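Local coordinates for aromatic-amino-acid transaminase TyrB (Burkholderia cenocepacia K56-2Valvano, PDB 4WD2), which probably catalyses the pyridoxal-phosphate-dependent transfer of amino groups from aromatic amino acids to 2-oxo acids, as a class I aminotransferase, at residues 26-31 / 36-41; 367-370 / 374-377; 41-46 / 257-262; 156-161 / 356-361; 112-117 / 264-269. All coordinates share one frame; numbering follows the deposited sequence.

Contact 1: 26-31 / 36-41; sequences ENFQKD and KVNLSI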
# COMPACT_ATOMS: atom_id res chain seq x y z
N GLU A 26 6.27 -20.06 -17.94
CA GLU A 26 7.64 -20.49 -18.20
C GLU A 26 7.67 -21.55 -19.30
O GLU A 26 8.60 -21.60 -20.11
CB GLU A 26 8.30 -21.05 -16.93
N ASN A 27 6.64 -22.39 -19.32
CA ASN A 27 6.51 -23.40 -20.36
C ASN A 27 6.14 -22.78 -21.70
O ASN A 27 6.53 -23.28 -22.76
CB ASN A 27 5.48 -24.45 -19.96
CG ASN A 27 5.95 -25.31 -18.80
OD1 ASN A 27 7.12 -25.66 -18.71
ND2 ASN A 27 5.03 -25.64 -17.90
N PHE A 28 5.39 -21.68 -21.64
CA PHE A 28 5.02 -20.97 -22.85
C PHE A 28 6.24 -20.31 -23.49
O PHE A 28 6.36 -20.27 -24.71
CB PHE A 28 3.94 -19.92 -22.57
CG PHE A 28 3.60 -19.07 -23.76
CD1 PHE A 28 2.72 -19.54 -24.73
CD2 PHE A 28 4.15 -17.81 -23.92
CE1 PHE A 28 2.40 -18.77 -25.83
CE2 PHE A 28 3.84 -17.04 -25.02
CZ PHE A 28 2.97 -17.52 -25.98
N GLN A 29 7.14 -19.80 -22.65
CA GLN A 29 8.35 -19.15 -23.14
C GLN A 29 9.27 -20.16 -23.84
O GLN A 29 9.79 -19.89 -24.92
CB GLN A 29 9.10 -18.45 -22.00
CG GLN A 29 8.29 -17.36 -21.29
CD GLN A 29 8.07 -16.12 -22.15
OE1 GLN A 29 6.94 -15.78 -22.51
NE2 GLN A 29 9.16 -15.43 -22.46
N LYS A 30 9.46 -21.33 -23.23
CA LYS A 30 10.31 -22.38 -23.79
C LYS A 30 9.69 -23.04 -25.03
O LYS A 30 10.42 -23.61 -25.85
CB LYS A 30 10.62 -23.45 -22.74
N ASP A 31 8.36 -22.99 -25.16
CA ASP A 31 7.65 -23.53 -26.31
C ASP A 31 8.23 -22.96 -27.60
O ASP A 31 8.17 -21.75 -27.83
CB ASP A 31 6.15 -23.22 -26.21
CG ASP A 31 5.29 -24.08 -27.14
OD1 ASP A 31 5.75 -24.45 -28.24
OD2 ASP A 31 4.14 -24.38 -26.76
N LYS A 36 2.39 -20.38 -31.32
CA LYS A 36 1.88 -20.47 -29.96
C LYS A 36 1.08 -19.22 -29.59
O LYS A 36 1.37 -18.13 -30.07
CB LYS A 36 3.02 -20.69 -28.97
CG LYS A 36 4.06 -19.59 -28.95
CD LYS A 36 5.16 -19.92 -27.95
CE LYS A 36 6.27 -18.88 -27.99
NZ LYS A 36 7.35 -19.20 -27.01
N VAL A 37 0.05 -19.40 -28.76
CA VAL A 37 -0.79 -18.29 -28.33
C VAL A 37 -1.02 -18.36 -26.82
O VAL A 37 -1.41 -19.40 -26.29
CB VAL A 37 -2.16 -18.30 -29.06
CG1 VAL A 37 -3.03 -17.17 -28.55
CG2 VAL A 37 -1.97 -18.19 -30.56
N ASN A 38 -0.77 -17.25 -26.13
CA ASN A 38 -0.95 -17.18 -24.68
C ASN A 38 -2.19 -16.37 -24.32
O ASN A 38 -2.28 -15.19 -24.64
CB ASN A 38 0.29 -16.56 -24.02
CG ASN A 38 0.31 -16.76 -22.51
OD1 ASN A 38 -0.55 -17.45 -21.96
ND2 ASN A 38 1.30 -16.19 -21.85
N LEU A 39 -3.14 -17.02 -23.67
CA LEU A 39 -4.36 -16.35 -23.24
C LEU A 39 -4.52 -16.55 -21.74
O LEU A 39 -5.63 -16.50 -21.21
CB LEU A 39 -5.58 -16.89 -24.00
CG LEU A 39 -5.52 -16.91 -25.53
CD1 LEU A 39 -6.68 -17.69 -26.10
CD2 LEU A 39 -5.48 -15.51 -26.12
N SER A 40 -3.40 -16.78 -21.05
CA SER A 40 -3.42 -17.07 -19.63
C SER A 40 -3.22 -15.82 -18.77
O SER A 40 -3.57 -15.81 -17.60
CB SER A 40 -2.36 -18.11 -19.28
OG SER A 40 -1.06 -17.56 -19.41
N ILE A 41 -2.65 -14.77 -19.36
CA ILE A 41 -2.40 -13.54 -18.60
C ILE A 41 -3.63 -12.63 -18.62
O ILE A 41 -4.06 -12.15 -19.68
CB ILE A 41 -1.17 -12.79 -19.14
CG1 ILE A 41 0.05 -13.73 -19.12
CG2 ILE A 41 -0.89 -11.54 -18.31
CD1 ILE A 41 1.23 -13.24 -19.93

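Contact 2: 367-370 / 374-377; sequences DALR and GVYI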
# COMPACT_ATOMS: atom_id res chain seq x y z
N ASP A 367 -5.34 -29.33 -21.56
CA ASP A 367 -4.03 -29.94 -21.82
C ASP A 367 -3.83 -30.12 -23.32
O ASP A 367 -2.77 -29.79 -23.85
CB ASP A 367 -3.90 -31.30 -21.13
CG ASP A 367 -3.69 -31.19 -19.63
OD1 ASP A 367 -3.24 -30.13 -19.16
OD2 ASP A 367 -3.96 -32.19 -18.93
N ALA A 368 -4.84 -30.66 -23.99
CA ALA A 368 -4.78 -30.87 -25.43
C ALA A 368 -4.57 -29.56 -26.18
O ALA A 368 -3.73 -29.47 -27.07
CB ALA A 368 -6.04 -31.57 -25.92
N LEU A 369 -5.35 -28.55 -25.81
CA LEU A 369 -5.23 -27.22 -26.40
C LEU A 369 -3.79 -26.71 -26.35
O LEU A 369 -3.28 -26.15 -27.32
CB LEU A 369 -6.17 -26.24 -25.69
CG LEU A 369 -6.55 -24.93 -26.37
CD1 LEU A 369 -7.11 -25.21 -27.76
CD2 LEU A 369 -7.55 -24.17 -25.50
N ARG A 370 -3.14 -26.91 -25.21
CA ARG A 370 -1.76 -26.49 -25.01
C ARG A 370 -0.78 -27.37 -25.78
O ARG A 370 -0.02 -26.90 -26.63
CB ARG A 370 -1.40 -26.50 -23.52
CG ARG A 370 0.04 -26.13 -23.22
CD ARG A 370 0.37 -26.24 -21.73
NE ARG A 370 0.31 -27.62 -21.25
CZ ARG A 370 -0.69 -28.12 -20.53
NH1 ARG A 370 -1.72 -27.35 -20.19
NH2 ARG A 370 -0.66 -29.39 -20.13
N GLY A 374 -0.77 -25.60 -29.13
CA GLY A 374 0.02 -24.48 -28.66
C GLY A 374 -0.76 -23.26 -28.19
O GLY A 374 -0.26 -22.14 -28.23
N VAL A 375 -2.00 -23.48 -27.75
CA VAL A 375 -2.83 -22.39 -27.24
C VAL A 375 -2.99 -22.55 -25.73
O VAL A 375 -3.44 -23.60 -25.25
CB VAL A 375 -4.21 -22.35 -27.92
CG1 VAL A 375 -5.17 -21.41 -27.18
CG2 VAL A 375 -4.07 -21.92 -29.38
N TYR A 376 -2.63 -21.51 -24.98
CA TYR A 376 -2.53 -21.62 -23.52
C TYR A 376 -3.65 -20.88 -22.78
O TYR A 376 -3.75 -19.65 -22.85
CB TYR A 376 -1.17 -21.09 -23.05
CG TYR A 376 0.05 -21.91 -23.43
CD1 TYR A 376 0.40 -22.11 -24.77
CD2 TYR A 376 0.88 -22.45 -22.46
CE1 TYR A 376 1.53 -22.86 -25.11
CE2 TYR A 376 2.01 -23.19 -22.79
CZ TYR A 376 2.33 -23.39 -24.12
OH TYR A 376 3.46 -24.13 -24.45
N ILE A 377 -4.48 -21.63 -22.06
CA ILE A 377 -5.46 -21.06 -21.15
C ILE A 377 -5.33 -21.74 -19.78
O ILE A 377 -4.56 -22.68 -19.64
CB ILE A 377 -6.91 -21.18 -21.68
CG1 ILE A 377 -7.33 -22.65 -21.82
CG2 ILE A 377 -7.06 -20.46 -23.01
CD1 ILE A 377 -8.78 -22.82 -22.22
O HOH W 1 -2.48 -24.47 -20.88

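Contact 3: 41-46 / 257-262; sequences IGIYFD and SLYGER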
# COMPACT_ATOMS: atom_id res chain seq x y z
N ILE A 41 -2.65 -14.77 -19.36
CA ILE A 41 -2.40 -13.54 -18.60
C ILE A 41 -3.63 -12.63 -18.62
O ILE A 41 -4.06 -12.15 -19.68
CB ILE A 41 -1.17 -12.79 -19.14
CG1 ILE A 41 0.05 -13.73 -19.12
CG2 ILE A 41 -0.89 -11.54 -18.31
CD1 ILE A 41 1.23 -13.24 -19.93
N GLY A 42 -4.19 -12.39 -17.44
CA GLY A 42 -5.47 -11.70 -17.32
C GLY A 42 -5.35 -10.19 -17.23
O GLY A 42 -5.70 -9.59 -16.21
N ILE A 43 -4.85 -9.59 -18.30
CA ILE A 43 -4.76 -8.13 -18.41
C ILE A 43 -5.13 -7.74 -19.85
O ILE A 43 -5.17 -8.60 -20.72
CB ILE A 43 -3.35 -7.60 -18.07
CG1 ILE A 43 -2.31 -8.13 -19.06
CG2 ILE A 43 -2.94 -7.97 -16.65
CD1 ILE A 43 -0.91 -7.64 -18.76
N TYR A 44 -5.39 -6.46 -20.10
CA TYR A 44 -5.74 -6.04 -21.45
C TYR A 44 -4.51 -5.87 -22.35
O TYR A 44 -3.54 -5.20 -21.98
CB TYR A 44 -6.54 -4.73 -21.43
CG TYR A 44 -6.94 -4.28 -22.83
CD1 TYR A 44 -8.10 -4.75 -23.43
CD2 TYR A 44 -6.15 -3.39 -23.55
CE1 TYR A 44 -8.46 -4.35 -24.71
CE2 TYR A 44 -6.50 -2.98 -24.83
CZ TYR A 44 -7.65 -3.47 -25.40
OH TYR A 44 -7.99 -3.06 -26.66
N PHE A 45 -4.57 -6.48 -23.53
CA PHE A 45 -3.60 -6.24 -24.59
C PHE A 45 -4.33 -5.58 -25.76
O PHE A 45 -5.53 -5.78 -25.93
CB PHE A 45 -2.94 -7.55 -25.04
CG PHE A 45 -2.25 -8.28 -23.93
CD1 PHE A 45 -2.95 -9.14 -23.10
CD2 PHE A 45 -0.89 -8.10 -23.70
CE1 PHE A 45 -2.32 -9.81 -22.07
CE2 PHE A 45 -0.25 -8.77 -22.67
CZ PHE A 45 -0.96 -9.62 -21.85
N ASP A 46 -3.63 -4.78 -26.55
CA ASP A 46 -4.29 -4.09 -27.66
C ASP A 46 -4.28 -4.93 -28.93
O ASP A 46 -3.99 -6.13 -28.89
CB ASP A 46 -3.65 -2.71 -27.91
CG ASP A 46 -2.15 -2.78 -28.21
OD1 ASP A 46 -1.64 -3.84 -28.63
OD2 ASP A 46 -1.48 -1.74 -28.05
N SER A 257 -4.96 1.16 -17.57
CA SER A 257 -3.76 0.41 -17.93
C SER A 257 -2.61 0.78 -16.99
O SER A 257 -1.46 0.88 -17.39
CB SER A 257 -3.38 0.66 -19.40
OG SER A 257 -2.51 -0.35 -19.89
N LEU A 258 -2.95 1.02 -15.73
CA LEU A 258 -1.98 1.45 -14.72
C LEU A 258 -1.79 0.40 -13.63
O LEU A 258 -1.65 0.74 -12.47
CB LEU A 258 -2.42 2.78 -14.10
CG LEU A 258 -2.19 4.03 -14.96
CD1 LEU A 258 -2.79 5.28 -14.32
CD2 LEU A 258 -0.69 4.22 -15.22
N TYR A 259 -1.78 -0.87 -14.03
CA TYR A 259 -1.63 -2.00 -13.10
C TYR A 259 -0.55 -1.74 -12.06
O TYR A 259 -0.79 -1.87 -10.87
CB TYR A 259 -1.31 -3.29 -13.86
CG TYR A 259 -2.18 -3.54 -15.06
CD1 TYR A 259 -3.35 -4.29 -14.95
CD2 TYR A 259 -1.85 -3.01 -16.30
CE1 TYR A 259 -4.16 -4.52 -16.05
CE2 TYR A 259 -2.66 -3.22 -17.41
CZ TYR A 259 -3.80 -3.98 -17.28
OH TYR A 259 -4.60 -4.19 -18.37
N GLY A 260 0.63 -1.36 -12.53
CA GLY A 260 1.80 -1.26 -11.68
C GLY A 260 1.94 0.01 -10.87
O GLY A 260 2.92 0.17 -10.13
N GLU A 261 1.00 0.93 -11.00
CA GLU A 261 1.04 2.14 -10.19
C GLU A 261 -0.00 2.11 -9.08
O GLU A 261 -0.16 3.08 -8.34
CB GLU A 261 0.86 3.39 -11.07
CG GLU A 261 1.95 3.63 -12.13
CD GLU A 261 3.38 3.79 -11.57
OE1 GLU A 261 3.58 3.86 -10.33
OE2 GLU A 261 4.31 3.86 -12.39
N ARG A 262 -0.70 0.98 -8.96
CA ARG A 262 -1.58 0.68 -7.83
C ARG A 262 -2.55 1.81 -7.46
O ARG A 262 -2.38 2.48 -6.44
CB ARG A 262 -0.74 0.30 -6.61
CG ARG A 262 0.37 -0.71 -6.89
CD ARG A 262 -0.13 -1.96 -7.61
NE ARG A 262 -1.14 -2.68 -6.83
CZ ARG A 262 -2.30 -3.10 -7.31
NH1 ARG A 262 -3.16 -3.74 -6.53
NH2 ARG A 262 -2.61 -2.87 -8.58
O HOH W 2 -4.14 -2.44 -20.28

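Contact 4: 156-161 / 356-361; sequences PYYDEA and FTYTGL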
# COMPACT_ATOMS: atom_id res chain seq x y z
N PRO A 156 -24.03 -20.19 -5.06
CA PRO A 156 -24.07 -20.67 -6.45
C PRO A 156 -23.98 -19.52 -7.43
O PRO A 156 -24.55 -18.45 -7.17
CB PRO A 156 -25.42 -21.38 -6.55
CG PRO A 156 -25.77 -21.74 -5.15
CD PRO A 156 -25.19 -20.66 -4.28
N TYR A 157 -23.28 -19.70 -8.54
CA TYR A 157 -23.16 -18.62 -9.51
C TYR A 157 -23.01 -19.17 -10.92
O TYR A 157 -23.96 -19.15 -11.69
CB TYR A 157 -21.98 -17.71 -9.15
CG TYR A 157 -21.96 -16.40 -9.92
CD1 TYR A 157 -22.74 -15.32 -9.51
CD2 TYR A 157 -21.17 -16.24 -11.05
CE1 TYR A 157 -22.72 -14.12 -10.21
CE2 TYR A 157 -21.16 -15.06 -11.76
CZ TYR A 157 -21.94 -14.00 -11.34
OH TYR A 157 -21.92 -12.81 -12.05
N TYR A 158 -21.83 -19.68 -11.24
CA TYR A 158 -21.60 -20.17 -12.60
C TYR A 158 -22.34 -21.47 -12.83
O TYR A 158 -22.42 -22.33 -11.94
CB TYR A 158 -20.10 -20.37 -12.86
CG TYR A 158 -19.79 -20.89 -14.24
CD1 TYR A 158 -19.91 -20.07 -15.36
CD2 TYR A 158 -19.38 -22.20 -14.43
CE1 TYR A 158 -19.63 -20.55 -16.63
CE2 TYR A 158 -19.09 -22.69 -15.70
CZ TYR A 158 -19.22 -21.86 -16.79
OH TYR A 158 -18.93 -22.34 -18.04
N ASP A 159 -22.92 -21.60 -14.02
CA ASP A 159 -23.64 -22.80 -14.39
C ASP A 159 -22.83 -23.57 -15.41
O ASP A 159 -22.81 -23.21 -16.58
CB ASP A 159 -25.03 -22.46 -14.95
CG ASP A 159 -25.91 -23.69 -15.10
OD1 ASP A 159 -25.38 -24.82 -15.18
OD2 ASP A 159 -27.14 -23.53 -15.14
N GLU A 160 -22.17 -24.63 -14.94
CA GLU A 160 -21.33 -25.47 -15.78
C GLU A 160 -22.02 -25.94 -17.06
O GLU A 160 -21.40 -26.02 -18.12
CB GLU A 160 -20.85 -26.69 -14.98
N ALA A 161 -23.30 -26.25 -16.95
CA ALA A 161 -24.03 -26.83 -18.07
C ALA A 161 -24.38 -25.81 -19.14
O ALA A 161 -24.48 -26.16 -20.32
CB ALA A 161 -25.29 -27.52 -17.57
N PHE A 356 -12.70 -11.88 -19.59
CA PHE A 356 -12.60 -13.32 -19.41
C PHE A 356 -13.78 -14.09 -19.94
O PHE A 356 -14.90 -13.59 -19.99
CB PHE A 356 -12.41 -13.66 -17.94
CG PHE A 356 -11.23 -12.97 -17.32
CD1 PHE A 356 -9.94 -13.37 -17.61
CD2 PHE A 356 -11.42 -11.90 -16.45
CE1 PHE A 356 -8.85 -12.73 -17.05
CE2 PHE A 356 -10.34 -11.26 -15.89
CZ PHE A 356 -9.05 -11.67 -16.19
N THR A 357 -13.51 -15.33 -20.32
CA THR A 357 -14.56 -16.27 -20.66
C THR A 357 -14.23 -17.63 -20.06
O THR A 357 -13.08 -18.06 -20.06
CB THR A 357 -14.77 -16.36 -22.20
OG1 THR A 357 -15.98 -15.68 -22.55
CG2 THR A 357 -14.88 -17.82 -22.67
N TYR A 358 -15.25 -18.25 -19.47
CA TYR A 358 -15.15 -19.64 -19.04
C TYR A 358 -15.51 -20.52 -20.23
O TYR A 358 -16.69 -20.63 -20.58
CB TYR A 358 -16.09 -19.92 -17.86
CG TYR A 358 -15.36 -20.23 -16.57
CD1 TYR A 358 -14.14 -19.63 -16.28
CD2 TYR A 358 -15.87 -21.14 -15.66
CE1 TYR A 358 -13.46 -19.92 -15.11
CE2 TYR A 358 -15.21 -21.43 -14.49
CZ TYR A 358 -14.00 -20.82 -14.22
OH TYR A 358 -13.33 -21.11 -13.06
N THR A 359 -14.50 -21.12 -20.86
CA THR A 359 -14.72 -21.86 -22.10
C THR A 359 -15.52 -23.14 -21.88
O THR A 359 -16.12 -23.67 -22.81
CB THR A 359 -13.38 -22.25 -22.79
OG1 THR A 359 -12.60 -23.07 -21.91
CG2 THR A 359 -12.59 -21.00 -23.16
N GLY A 360 -15.51 -23.64 -20.65
CA GLY A 360 -16.16 -24.90 -20.36
C GLY A 360 -15.35 -26.10 -20.81
O GLY A 360 -15.83 -27.23 -20.73
N LEU A 361 -14.14 -25.86 -21.29
CA LEU A 361 -13.24 -26.95 -21.68
C LEU A 361 -12.81 -27.72 -20.43
O LEU A 361 -12.57 -27.11 -19.39
CB LEU A 361 -12.01 -26.41 -22.42
CG LEU A 361 -12.05 -26.39 -23.96
CD1 LEU A 361 -13.14 -25.49 -24.49
CD2 LEU A 361 -10.69 -25.98 -24.53

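Contact 5: 112-117 / 264-269; sequences SGALKV and GGLSVV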
# COMPACT_ATOMS: atom_id res chain seq x y z
N SER A 112 -7.36 -4.08 -4.94
CA SER A 112 -6.95 -4.95 -3.83
C SER A 112 -6.91 -4.19 -2.53
O SER A 112 -7.42 -4.65 -1.50
CB SER A 112 -5.56 -5.56 -4.09
OG SER A 112 -5.53 -6.35 -5.27
N GLY A 113 -6.26 -3.02 -2.56
CA GLY A 113 -6.13 -2.18 -1.39
C GLY A 113 -7.48 -1.77 -0.85
O GLY A 113 -7.67 -1.65 0.36
N ALA A 114 -8.44 -1.56 -1.75
CA ALA A 114 -9.79 -1.18 -1.36
C ALA A 114 -10.48 -2.34 -0.65
O ALA A 114 -11.18 -2.14 0.34
CB ALA A 114 -10.59 -0.73 -2.56
N LEU A 115 -10.27 -3.55 -1.17
CA LEU A 115 -10.85 -4.74 -0.56
C LEU A 115 -10.27 -4.95 0.84
O LEU A 115 -10.99 -5.30 1.78
CB LEU A 115 -10.60 -5.96 -1.45
CG LEU A 115 -11.38 -6.02 -2.77
CD1 LEU A 115 -10.77 -7.07 -3.71
CD2 LEU A 115 -12.84 -6.33 -2.52
N LYS A 116 -8.96 -4.71 0.97
CA LYS A 116 -8.27 -4.87 2.24
C LYS A 116 -8.75 -3.87 3.28
O LYS A 116 -9.08 -4.26 4.40
CB LYS A 116 -6.76 -4.73 2.07
CG LYS A 116 -5.97 -4.78 3.37
CD LYS A 116 -6.22 -6.09 4.14
CE LYS A 116 -5.23 -6.27 5.30
NZ LYS A 116 -5.68 -7.36 6.20
N VAL A 117 -8.76 -2.59 2.92
CA VAL A 117 -9.16 -1.54 3.86
C VAL A 117 -10.60 -1.77 4.29
O VAL A 117 -10.93 -1.67 5.48
CB VAL A 117 -9.01 -0.13 3.25
CG1 VAL A 117 -9.71 0.91 4.11
CG2 VAL A 117 -7.52 0.23 3.11
N GLY A 264 -6.75 2.82 -7.07
CA GLY A 264 -8.12 2.39 -6.96
C GLY A 264 -8.87 3.25 -5.97
O GLY A 264 -8.33 4.23 -5.46
N GLY A 265 -10.13 2.90 -5.71
CA GLY A 265 -10.90 3.61 -4.71
C GLY A 265 -11.73 2.68 -3.84
O GLY A 265 -12.05 1.56 -4.23
N LEU A 266 -12.05 3.15 -2.64
CA LEU A 266 -13.03 2.48 -1.80
C LEU A 266 -14.11 3.48 -1.44
O LEU A 266 -13.83 4.57 -0.94
CB LEU A 266 -12.38 1.91 -0.53
CG LEU A 266 -13.36 1.29 0.48
CD1 LEU A 266 -14.11 0.11 -0.13
CD2 LEU A 266 -12.63 0.86 1.76
N SER A 267 -15.36 3.12 -1.70
CA SER A 267 -16.49 3.95 -1.32
C SER A 267 -17.45 3.17 -0.45
O SER A 267 -17.76 2.00 -0.73
CB SER A 267 -17.22 4.49 -2.55
OG SER A 267 -16.41 5.38 -3.28
N VAL A 268 -17.95 3.82 0.60
CA VAL A 268 -18.98 3.22 1.44
C VAL A 268 -20.20 4.14 1.47
O VAL A 268 -20.08 5.33 1.77
CB VAL A 268 -18.46 2.95 2.86
CG1 VAL A 268 -19.51 2.24 3.70
CG2 VAL A 268 -17.18 2.13 2.81
N VAL A 269 -21.36 3.59 1.13
CA VAL A 269 -22.61 4.34 1.11
C VAL A 269 -23.33 4.16 2.43
O VAL A 269 -23.66 3.04 2.82
CB VAL A 269 -23.53 3.87 -0.03
CG1 VAL A 269 -24.79 4.72 -0.08
CG2 VAL A 269 -22.79 3.90 -1.36

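Contact 1: 26-31 / 36-41
The ammonium nitrogen of K36 is gripped by two backbone carbonyls, one in the last turn of helix 20-30 and one just past its end: K36 NZ lies 2.7 Å from F28 O and 2.8 Å from D31 O. Both bonds lie in the plane of their carbonyl groups, with C=O...N angles of 153° and 149°. K36 CG sits between the backbone N and the carbonyl carbon (chi1 61°), and from there the chain runs fully extended, carrying NZ to the helix end. On the way the lysine passes over one face of the F28 ring. K36 CD makes a CH-pi contact 4.0 Å from the F28 centroid, and K36 NZ stands over the same face in a cation-pi position, 4.7 Å from that centroid. The opposite face is covered by N38, whose CB lies 3.6 Å from the F28 centroid in a second CH-pi contact; the ring is thus sandwiched between two residues of segment 36-41. N38 OD1 accepts from S40 N in an Asx turn and also from S40 OG at 2.6 Å, while ND2 bonds to N25. The D31 carboxylate turns to R33 and the Y376 hydroxyl. A positive charge held on carbonyls around a helix C-terminus and over an aromatic face should be stabilised by both, consistent with a protonated K36.

Contact 2: 367-370 / 374-377
L369 and R370 meet V375 and Y376 where helix 363-371 gives way to strand 375-376; G374, with positive phi, is the first residue to leave helical geometry and ends the helix ahead of the strand. The packed part of this contact is buried. L369 CG lies 3.8 Å from V375 CB, and L369 CD2 meets I377 CD1 at nearly a right angle between the side chains; helix 393-405 covers L369 and V375 further. The backbone fastens the same part: V375 N donates to L369 O at 3.0 Å with an N-H...O angle of 165°, whereas the bond from G374 N to R370 O is weak, its angle being only 128°. R370 CG, placed anti to the backbone N (chi1 178°), also packs closely, over one face of the Y376 ring, 3.7 Å from the centroid, in a CH-pi contact; the Y376 hydroxyl goes to D31. The looser, polar side belongs to the guanidinium of the partly exposed R370. A bend at chi3 takes it back along the helix to D367, where NH2 and OD1 form a salt bridge. A water bridges the segments, accepting from R370 NH1 at 3.1 Å and donating to I377 O at 3.0 Å.

Contact 3: 41-46 / 257-262
This is a small, buried loop-to-loop contact, carried by one tyrosine hydroxyl: Y259, in the short 3-10 turn before strand 264-269, meets I43 and Y44 in the loop after strand 37-38. The direct bond runs from Y44 N to Y259 OH, 3.0 Å long with an N-H...O angle of 155°. Alongside it, I43 packs on the phenol end of the ring, with CB 3.6 Å from Y259 OH and CG2 3.7 Å from Y259 CE1. I43 CG2 lies anti to the carbonyl carbon, a torsion that sets this methyl against the ring while CG1 takes the position between N and C. One water lies 2.6 Å from Y259 OH and donates to S257 OG at 2.7 Å and, at a longer 3.3 Å, to Y44 O. Y73 of the second subunit meets the Y259 ring edge to face and also packs on I43. The backbone oxygen Y259 O accepts from R262 NH2 at 3.1 Å, in the planes of both the carbonyl and the guanidinium, while R262 NH1 bonds to phosphate oxygen OP3 of the modified lysine at position 254. The arrangement belongs to the cofactor site at the dimer interface, as in class I aminotransferases generally.

Contact 4: 156-161 / 356-361
The ring of Y158 receives the edge of the Y358 ring on one face. Y358 CD2 stands 3.5 Å above the Y158 plane, displaced toward the rim, and is 3.6 Å from Y158 CE2, which in turn lies close to the plane of the Y358 ring. With centroids 4.9 Å apart and planes at 79°, the pair is a T-shaped (edge-to-face) stack, Y158 supplying the face and Y358 the edge. Y158 CG is anti to its main-chain nitrogen (chi1 179°), which directs the ring across toward segment 356-361. There its phenol end also passes Y358 CB, 3.7 Å from Y158 OH. No polar bond joins the two segments directly; instead R348 lies beside both, its NH1 donating to Y358 O and weakly to Y158 OH. Each segment also holds its own bend: A161 N bonds to D159 OD1 at 3.1 Å in an Asx turn, and L361 N bonds to T359 OG1 at 3.2 Å in an ST turn. P136 and P192 pack against Y158 and Y358 respectively. The contact therefore joins, at the surface, the end of strand 152-159 in the large mixed sheet to strand 356-358 of the small antiparallel sheet, an arrangement consistent with the large and small domains of a class I, fold type I aminotransferase meeting here.

Contact 5: 112-117 / 264-269
Segment 112-117 of helix 110-125 runs over strand 264-269 with the two short axes 7.1 Å apart at closest and their N-to-C directions 32° from parallel, and the backbones come nearest where the CA atoms of A114 and L266 are 4.9 Å apart. The small A114 side chain is consistent with so close an approach. A114 points its methyl at the strand, where CB touches the carbonyl oxygen G265 O at 3.2 Å and L266 CB at 3.8 Å. L266 is the main apolar partner on the strand. Its CG is anti to the backbone N (chi1 175°), and the two methyls reach up to the helix backbone: CD2 lies 3.6 Å from A114 O and CD1 3.7 Å from the same oxygen. CD2 also meets V117 CG1 at 3.7 Å, one helical turn beyond A114, and the V117 and L266 side chains pass each other at a slant. The segments meet through van der Waals contact alone, and the helix keeps its own i to i+4 bonds, from K116 N to S112 O and V117 N to G113 O. Near its start, S112 OG bonds to phosphate oxygen OP3 of the modified lysine at position 254 and to S292 of the second subunit. The strand is flanked in the mixed sheet by 103-108 and 246-251, both antiparallel to it; A114 touches T108 and A249 on these two strands, while helix 273-288 packs on V117 through A286 and on L266 through L283.

How the contacts relate
Contacts 1 and 2 are neighbours on the same side of the chain's centre, their own centres 9 Å apart, and hold adjacent strands of one two-stranded parallel sheet, 37-38 and 375-376. Contact 1 is partly buried and relies on a charged side chain; contact 2 is buried and combines apolar packing with backbone hydrogen bonds and a CH-pi contact. Contact 4, at the surface, touches contact 2 through L361 and L369 and is dominated by one edge-to-face tyrosine pair. Contacts 3 and 5 are buried and border the second subunit; contact 3 joins a hydroxyl-centred hydrogen bond and a water to apolar packing of I43, contact 5 is apolar. R262 and S112, one from each, both bind the cofactor phosphate. Contacts 4 and 5 reach the same large sheet.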